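Local coordinates for protein beta-N-acetylhexosaminidase (Arthrobacter aurescens, PDB 3RCN) that probably hydrolyses terminal non-reducing N-acetyl-D-hexosamine residues in N-acetyl-beta-D-hexosaminides, as a member of glycosyl hydrolase family 20, at residues A197-S202 / R215-F220; H249-I254 / G278-V283; F151-N156 / D462-V467. All blocks are in the same frame, centred on the assembly; numbering follows the deposited sequence. Where two conformers were deposited one is given.

Contact 1. Residues A197-S202 / R215-F220. With SO4 (sulfate ion), chain B.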
# COMPACT_ATOMS: atom_id res chain seq x y z
N ALA A 197 4.08 19.00 10.51
CA ALA A 197 3.66 17.74 9.88
C ALA A 197 2.36 17.15 10.42
O ALA A 197 1.96 16.06 10.00
CB ALA A 197 4.76 16.71 9.93
N TRP A 198 1.72 17.84 11.37
CA TRP A 198 0.45 17.36 11.93
C TRP A 198 -0.48 18.48 12.36
O TRP A 198 -0.04 19.56 12.71
CB TRP A 198 0.69 16.39 13.11
CG TRP A 198 1.24 17.04 14.35
CD1 TRP A 198 2.54 17.36 14.60
CD2 TRP A 198 0.50 17.45 15.52
NE1 TRP A 198 2.67 17.93 15.84
CE2 TRP A 198 1.43 18.00 16.43
CE3 TRP A 198 -0.85 17.41 15.88
CZ2 TRP A 198 1.05 18.51 17.69
CZ3 TRP A 198 -1.22 17.91 17.13
CH2 TRP A 198 -0.27 18.45 18.02
N ARG A 199 -1.78 18.20 12.33
CA ARG A 199 -2.79 19.13 12.80
C ARG A 199 -3.70 18.43 13.82
O ARG A 199 -3.81 17.21 13.82
CB ARG A 199 -3.64 19.64 11.62
CG ARG A 199 -4.41 18.56 10.89
CD ARG A 199 -5.16 19.13 9.71
NE ARG A 199 -5.83 18.10 8.92
CZ ARG A 199 -5.32 17.54 7.83
NH1 ARG A 199 -4.11 17.90 7.38
NH2 ARG A 199 -6.02 16.61 7.17
N ARG A 200 -4.36 19.23 14.66
CA ARG A 200 -5.26 18.76 15.72
C ARG A 200 -6.47 18.00 15.19
O ARG A 200 -6.83 16.94 15.71
CB ARG A 200 -5.78 19.97 16.49
CG ARG A 200 -5.68 19.84 17.97
CD ARG A 200 -4.64 20.80 18.52
NE ARG A 200 -3.97 20.24 19.68
CZ ARG A 200 -2.84 20.71 20.19
NH1 ARG A 200 -2.26 21.76 19.63
NH2 ARG A 200 -2.30 20.14 21.26
N GLU A 201 -7.11 18.55 14.17
CA GLU A 201 -8.28 17.91 13.57
C GLU A 201 -8.47 18.37 12.12
O GLU A 201 -7.58 18.98 11.53
CB GLU A 201 -9.53 18.16 14.40
CG GLU A 201 -9.69 19.58 14.91
CD GLU A 201 -11.06 19.83 15.52
OE1 GLU A 201 -11.82 18.85 15.73
OE2 GLU A 201 -11.38 21.00 15.79
N SER A 202 -9.62 18.03 11.56
CA SER A 202 -9.90 18.31 10.16
C SER A 202 -11.36 18.68 9.97
O SER A 202 -12.24 18.10 10.61
CB SER A 202 -9.62 17.07 9.30
OG SER A 202 -8.28 16.63 9.44
N ARG A 215 -10.20 14.34 15.03
CA ARG A 215 -9.16 13.34 14.79
C ARG A 215 -7.86 13.97 14.29
O ARG A 215 -7.81 14.52 13.19
CB ARG A 215 -9.67 12.31 13.78
CG ARG A 215 -8.75 11.11 13.52
CD ARG A 215 -9.17 10.38 12.24
NE ARG A 215 -8.34 9.22 11.93
CZ ARG A 215 -8.69 7.96 12.18
NH1 ARG A 215 -9.87 7.69 12.75
NH2 ARG A 215 -7.87 6.95 11.87
N PRO A 216 -6.80 13.88 15.09
CA PRO A 216 -5.48 14.33 14.65
C PRO A 216 -5.14 13.70 13.30
O PRO A 216 -5.56 12.58 13.02
CB PRO A 216 -4.55 13.77 15.73
CG PRO A 216 -5.38 13.81 16.95
CD PRO A 216 -6.78 13.45 16.50
N HIS A 217 -4.42 14.44 12.45
CA HIS A 217 -3.91 13.87 11.21
C HIS A 217 -2.52 14.38 10.85
O HIS A 217 -2.23 15.57 11.00
CB HIS A 217 -4.86 14.11 10.03
CG HIS A 217 -4.30 13.61 8.73
ND1 HIS A 217 -4.38 12.30 8.34
CD2 HIS A 217 -3.55 14.24 7.79
CE1 HIS A 217 -3.76 12.14 7.18
NE2 HIS A 217 -3.25 13.31 6.82
N GLY A 218 -1.67 13.49 10.35
CA GLY A 218 -0.35 13.89 9.93
C GLY A 218 0.59 12.79 9.48
O GLY A 218 0.20 11.63 9.32
N GLY A 219 1.82 13.19 9.21
CA GLY A 219 2.89 12.29 8.81
C GLY A 219 3.81 13.09 7.90
O GLY A 219 3.51 14.23 7.55
N PHE A 220 4.93 12.51 7.50
CA PHE A 220 5.81 13.17 6.55
C PHE A 220 6.77 12.21 5.88
O PHE A 220 7.00 11.11 6.37
CB PHE A 220 6.57 14.32 7.22
CG PHE A 220 7.55 13.87 8.25
CD1 PHE A 220 8.82 13.47 7.89
CD2 PHE A 220 7.20 13.86 9.59
CE1 PHE A 220 9.72 13.05 8.84
CE2 PHE A 220 8.09 13.45 10.55
CZ PHE A 220 9.36 13.05 10.18
S SO4 B . -4.87 7.76 9.54
O1 SO4 B . -4.46 8.94 10.31
O2 SO4 B . -4.38 6.55 10.20
O3 SO4 B . -6.33 7.74 9.48
O4 SO4 B . -4.33 7.83 8.18
O HOH W 1 -8.49 14.30 10.80

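Contact 2. Residues H249-I254 / G278-V283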
# COMPACT_ATOMS: atom_id res chain seq x y z
N HIS A 249 -0.97 29.73 1.19
CA HIS A 249 -1.03 28.33 1.65
C HIS A 249 0.14 27.98 2.56
O HIS A 249 0.70 26.91 2.46
CB HIS A 249 -1.06 27.37 0.45
CG HIS A 249 -2.29 27.52 -0.39
ND1 HIS A 249 -2.39 28.46 -1.39
CD2 HIS A 249 -3.49 26.90 -0.32
CE1 HIS A 249 -3.59 28.39 -1.93
NE2 HIS A 249 -4.28 27.46 -1.30
N SER A 250 0.59 28.94 3.34
CA SER A 250 1.75 28.75 4.19
C SER A 250 1.57 28.52 5.69
O SER A 250 2.57 28.41 6.40
CB SER A 250 2.77 29.84 3.91
OG SER A 250 3.16 29.74 2.55
N GLN A 251 0.34 28.46 6.19
CA GLN A 251 0.17 28.37 7.65
C GLN A 251 0.89 27.21 8.37
O GLN A 251 1.15 27.30 9.57
CB GLN A 251 -1.30 28.40 8.05
CG GLN A 251 -1.49 28.61 9.53
CD GLN A 251 -2.89 29.04 9.87
OE1 GLN A 251 -3.53 29.77 9.10
NE2 GLN A 251 -3.39 28.60 11.03
N ALA A 252 1.22 26.13 7.67
CA ALA A 252 1.92 25.03 8.33
C ALA A 252 3.34 25.46 8.65
O ALA A 252 3.81 25.26 9.77
CB ALA A 252 1.89 23.75 7.48
N ALA A 253 4.01 26.06 7.67
CA ALA A 253 5.35 26.60 7.88
C ALA A 253 5.37 27.74 8.94
O ALA A 253 6.28 27.82 9.76
CB ALA A 253 5.93 27.09 6.55
N ILE A 254 4.35 28.59 8.92
CA ILE A 254 4.22 29.66 9.90
C ILE A 254 4.03 29.12 11.33
O ILE A 254 4.61 29.65 12.27
CB ILE A 254 3.09 30.65 9.52
CG1 ILE A 254 3.44 31.37 8.22
CG2 ILE A 254 2.85 31.68 10.63
CD1 ILE A 254 2.25 31.99 7.54
N GLY A 278 -10.09 25.62 2.40
CA GLY A 278 -10.41 26.89 1.77
C GLY A 278 -9.23 27.83 1.68
O GLY A 278 -8.08 27.40 1.80
N ILE A 279 -9.51 29.11 1.46
CA ILE A 279 -8.45 30.09 1.29
C ILE A 279 -8.10 30.80 2.60
O ILE A 279 -8.98 31.30 3.32
CB ILE A 279 -8.79 31.10 0.18
CG1 ILE A 279 -9.03 30.36 -1.14
CG2 ILE A 279 -7.67 32.13 0.01
CD1 ILE A 279 -9.34 31.28 -2.30
N ASN A 280 -6.81 30.82 2.91
CA ASN A 280 -6.30 31.39 4.13
C ASN A 280 -5.88 32.86 3.97
O ASN A 280 -5.08 33.19 3.09
CB ASN A 280 -5.11 30.57 4.61
CG ASN A 280 -4.92 30.64 6.10
OD1 ASN A 280 -5.51 31.48 6.77
ND2 ASN A 280 -4.11 29.74 6.64
N GLU A 281 -6.40 33.74 4.81
CA GLU A 281 -5.95 35.12 4.81
C GLU A 281 -4.58 35.21 5.48
O GLU A 281 -3.86 36.21 5.34
CB GLU A 281 -6.96 36.03 5.51
CG GLU A 281 -8.11 36.49 4.62
CD GLU A 281 -8.98 37.56 5.27
OE1 GLU A 281 -8.62 38.05 6.37
OE2 GLU A 281 -10.02 37.91 4.68
N THR A 282 -4.20 34.18 6.21
CA THR A 282 -2.90 34.18 6.86
C THR A 282 -1.82 33.67 5.91
O THR A 282 -1.84 32.53 5.48
CB THR A 282 -2.95 33.38 8.16
OG1 THR A 282 -3.79 34.08 9.08
CG2 THR A 282 -1.57 33.22 8.76
N VAL A 283 -0.86 34.53 5.59
CA VAL A 283 0.14 34.21 4.59
C VAL A 283 1.53 34.65 5.03
O VAL A 283 1.70 35.24 6.09
CB VAL A 283 -0.21 34.85 3.24
CG1 VAL A 283 -1.55 34.33 2.77
CG2 VAL A 283 -0.28 36.36 3.35
O HOH W 2 -3.31 31.43 1.25
O HOH W 3 -1.55 30.58 3.90

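Contact 3. Residues F151-N156 / D462-V467. With SO4 (sulfate ion), chain C.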
# COMPACT_ATOMS: atom_id res chain seq x y z
N PHE A 151 -2.06 13.14 4.23
CA PHE A 151 -0.80 12.46 4.07
C PHE A 151 -1.04 11.06 3.51
O PHE A 151 -1.86 10.31 4.05
CB PHE A 151 -0.08 12.36 5.41
CG PHE A 151 1.15 11.52 5.37
CD1 PHE A 151 2.31 12.00 4.77
CD2 PHE A 151 1.15 10.26 5.94
CE1 PHE A 151 3.45 11.23 4.72
CE2 PHE A 151 2.29 9.47 5.90
CZ PHE A 151 3.45 9.95 5.29
N MSE A 152 -0.36 10.73 2.42
CA MSE A 152 -0.46 9.39 1.87
C MSE A 152 0.78 8.57 2.25
O MSE A 152 1.91 8.94 1.94
CB MSE A 152 -0.65 9.42 0.36
CG MSE A 152 -0.79 8.02 -0.21
SE MSE A 152 -1.28 7.90 -2.10
CE MSE A 152 -3.15 8.44 -1.94
N PRO A 153 0.56 7.45 2.95
CA PRO A 153 1.73 6.65 3.32
C PRO A 153 2.53 6.23 2.09
O PRO A 153 1.97 6.04 1.01
CB PRO A 153 1.11 5.45 4.02
CG PRO A 153 -0.23 5.97 4.54
CD PRO A 153 -0.70 6.87 3.46
N LYS A 154 3.85 6.13 2.28
CA LYS A 154 4.79 5.81 1.21
C LYS A 154 4.41 4.57 0.37
O LYS A 154 4.52 4.60 -0.86
CB LYS A 154 6.18 5.66 1.82
CG LYS A 154 7.29 5.38 0.82
CD LYS A 154 8.65 5.58 1.48
CE LYS A 154 8.98 4.48 2.50
NZ LYS A 154 9.28 3.18 1.84
N ASP A 155 3.96 3.50 1.04
CA ASP A 155 3.52 2.29 0.34
C ASP A 155 2.46 2.58 -0.73
O ASP A 155 2.48 2.03 -1.83
CB ASP A 155 2.98 1.24 1.34
CG ASP A 155 4.09 0.55 2.15
OD1 ASP A 155 3.78 -0.05 3.23
OD2 ASP A 155 5.27 0.59 1.72
N ASN A 156 1.53 3.47 -0.39
CA ASN A 156 0.44 3.84 -1.29
C ASN A 156 0.89 4.77 -2.42
O ASN A 156 0.42 4.64 -3.55
CB ASN A 156 -0.71 4.42 -0.48
CG ASN A 156 -1.23 3.45 0.57
OD1 ASN A 156 -0.89 3.54 1.75
ND2 ASN A 156 -2.02 2.49 0.12
N ASP A 462 -9.58 11.08 2.48
CA ASP A 462 -8.87 10.83 3.73
C ASP A 462 -8.25 9.43 3.85
O ASP A 462 -7.75 9.06 4.91
CB ASP A 462 -9.76 11.17 4.94
CG ASP A 462 -11.08 10.43 4.91
OD1 ASP A 462 -11.50 10.00 3.82
OD2 ASP A 462 -11.69 10.30 5.99
N SER A 463 -8.37 8.64 2.79
CA SER A 463 -7.65 7.39 2.69
C SER A 463 -7.20 7.22 1.26
O SER A 463 -7.75 7.86 0.36
CB SER A 463 -8.54 6.20 3.09
OG SER A 463 -9.59 6.04 2.16
N PRO A 464 -6.19 6.36 1.03
CA PRO A 464 -5.78 6.01 -0.34
C PRO A 464 -6.93 5.36 -1.12
O PRO A 464 -6.97 5.44 -2.34
CB PRO A 464 -4.64 5.01 -0.12
CG PRO A 464 -4.16 5.26 1.25
CD PRO A 464 -5.33 5.75 2.05
N ARG A 465 -7.86 4.71 -0.43
CA ARG A 465 -9.03 4.17 -1.12
C ARG A 465 -9.83 5.32 -1.72
O ARG A 465 -10.25 5.27 -2.88
CB ARG A 465 -9.91 3.35 -0.17
CG ARG A 465 -9.18 2.23 0.54
CD ARG A 465 -10.10 1.50 1.53
NE ARG A 465 -10.98 0.57 0.85
CZ ARG A 465 -12.08 0.03 1.38
NH1 ARG A 465 -12.45 0.34 2.61
NH2 ARG A 465 -12.81 -0.80 0.67
N ARG A 466 -10.07 6.37 -0.94
CA ARG A 466 -10.84 7.49 -1.44
C ARG A 466 -10.13 8.19 -2.61
O ARG A 466 -10.76 8.59 -3.59
CB ARG A 466 -11.15 8.47 -0.30
CG ARG A 466 -12.16 7.93 0.70
CD ARG A 466 -13.40 8.81 0.77
NE ARG A 466 -14.00 8.96 -0.54
CZ ARG A 466 -14.38 10.13 -1.08
NH1 ARG A 466 -14.24 11.27 -0.42
NH2 ARG A 466 -14.92 10.14 -2.29
N VAL A 467 -8.81 8.29 -2.53
CA VAL A 467 -8.06 8.85 -3.64
C VAL A 467 -8.25 8.02 -4.92
O VAL A 467 -8.36 8.57 -6.02
CB VAL A 467 -6.56 8.98 -3.30
CG1 VAL A 467 -5.75 9.16 -4.57
CG2 VAL A 467 -6.34 10.14 -2.31
S SO4 C . -11.97 3.81 4.13
O1 SO4 C . -13.34 3.29 4.14
O2 SO4 C . -11.73 4.51 2.88
O3 SO4 C . -11.82 4.73 5.26
O4 SO4 C . -11.02 2.71 4.28

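Contact 1. Residues A197-S202 / R215-F220
H217 and R199 face each other as an antiparallel hydrogen-bonded pair: R199 N donates to H217 O at 3.0 Å, and H217 N returns a bond to R199 O at 3.1 Å. Their side chains run side by side on one face. R199, with CG between the backbone N and carbonyl carbon (chi1 62°) and the rest extended, lies along H217, whose CD2 sits over a face of the guanidinium, 3.5 Å from R199 NH2, the two planes 38° apart. Arginine suits this place because its flat head offers a face and an edge. The edge, through NE and NH2, grips S202 OG side-on (2.9 Å from NE), while NH1 and NH2 reach the carbonyls of Q180 and R149. H217 NE2 accepts a hydrogen bond from F151 N, which holds the imidazole's far end.

A197, small and buried, closes the other end. Its O accepts from G219 N at 3.0 Å, and its CB rests 3.8 Å from F220 CD2. Between, W198 and G218 form a non-hydrogen-bonded pair, CA to CA 4.1 Å, an approach that suits a residue without a side chain. The whole is a long-looped beta hairpin between strand 171-178 and helix 223-235 of the catalytic barrel.

Contact 2. Residues H249-I254 / G278-V283
Q251 and N280 meet through their side-chain amides, the polar centre of this contact. N280 ND2 donates to Q251 OE1 in an almost straight bond (172° at the hydrogen), modelled at 2.5 Å, a length too short to be taken literally at this resolution. The acceptor lies in the plane of the N280 amide, whereas the donor is tilted 33° from the carbonyl plane of Q251; the two side chains cross at about a right angle. Q251 has CG trans to its own N (chi1 -168°) and an extended chain, which carries OE1 across to the loop.

Each amide is used at both ends, as befits asparagine and glutamine in a buried place. N280 OD1 accepts from T282 N at 3.1 Å, the N-H coming from above the carbonyl plane, an Asx turn that bends the loop here. N280 ND2 and the backbone N of Q251 also share D179 OD2, and Q251 NE2 reaches E272 O. Beside this polar knot, the I254 methyl CD1 rests 3.6 Å from V283 O, an oxygen that Q321 NE2 also bonds, and lies only loosely near T282 CG2 (4.2 Å).

Contact is looser toward H249 and S250, whose side chains do not touch the loop and whose backbones are bridged to it by water. One water accepts from H249 N (2.9 Å) and lies 3.1 Å from N280 O; another accepts from S250 N (2.8 Å) and sits near T282 O. On the loop, I279 and E281 are exposed.

H249 and I279 touch E316, the predicted proton donor. The contact joins the start of helix 251-256, which follows strand 239-243, to the loop leading into helix 288-304. Y294 of that helix packs on S250 and A253, and W322 of helix 320-323 on V283.

Contact 3. Residues F151-N156 / D462-V467
M152 and V467 reach toward each other tip to tip, and this apolar meeting is the heart of the contact. M152, a methionine deposited as selenomethionine, runs out extended and then bends at its last torsion (chi3 -73°), which brings CE to 3.6 Å from V467 CG2. The same methyl lies 3.9 Å from P464 CA, so it fits against both residues on one side of the helix start. Methionine's long, unbranched chain suits this place because it can follow the contour between a proline and a branched valine. P153 CD adds a more distant apolar touch, 4.4 Å from P464 CG.

A second kind of contact is polar against apolar. The P464 ring, through CB and CG, crosses the N156 side chain obliquely, with P464 CG 3.5 Å from N156 CG. With CG beside its backbone N (chi1 -58°), the short, flat amide of N156 can lie against the ring. Proline is well placed in the first turn of helix 464-471, where its missing N-H costs no helical bond and its ring is available for packing.

Hydrogen bonds organise the 462-467 side from within. S463 is the N-cap: its OG accepts from R466 N at 3.2 Å. That hydroxyl also donates to a sulfate oxygen, O2, at 2.7 Å, and R465 NH1 meets O4 of the same ion at 3.2 Å, almost straight and near the guanidinium plane. The anion, probably from the crystallisation liquor, is also bound by R215 of the second subunit. R465 forms a salt bridge with E512 and bonds to G218 O of that subunit.

The segments bring the starts of helices 154-166 and 464-471 next to each other. These follow the neighbouring parallel strands 140-146 and 449-456, the seam at which a TIM-type alpha-beta barrel closes on itself.

In the fold
From the N terminus, the chain first builds the six-stranded sheet domain and then enters the barrel. Contact 3 opens at 151-156, after strand 140-146, and closes only at 462-467, after strand 449-456, so it spans nearly the whole catalytic barrel. Within that span contacts 1 and 2 follow in series without crossing: contact 1 closes a 12-residue loop before helix 223-235, and contact 2 a 23-residue loop before helix 288-304. Contacts 1 and 3 touch through F151, which packs on G219 and F220, and both border the second subunit. Contact 2 stands apart, about 6 Å from contact 1 by nearest atoms, toward the predicted active site.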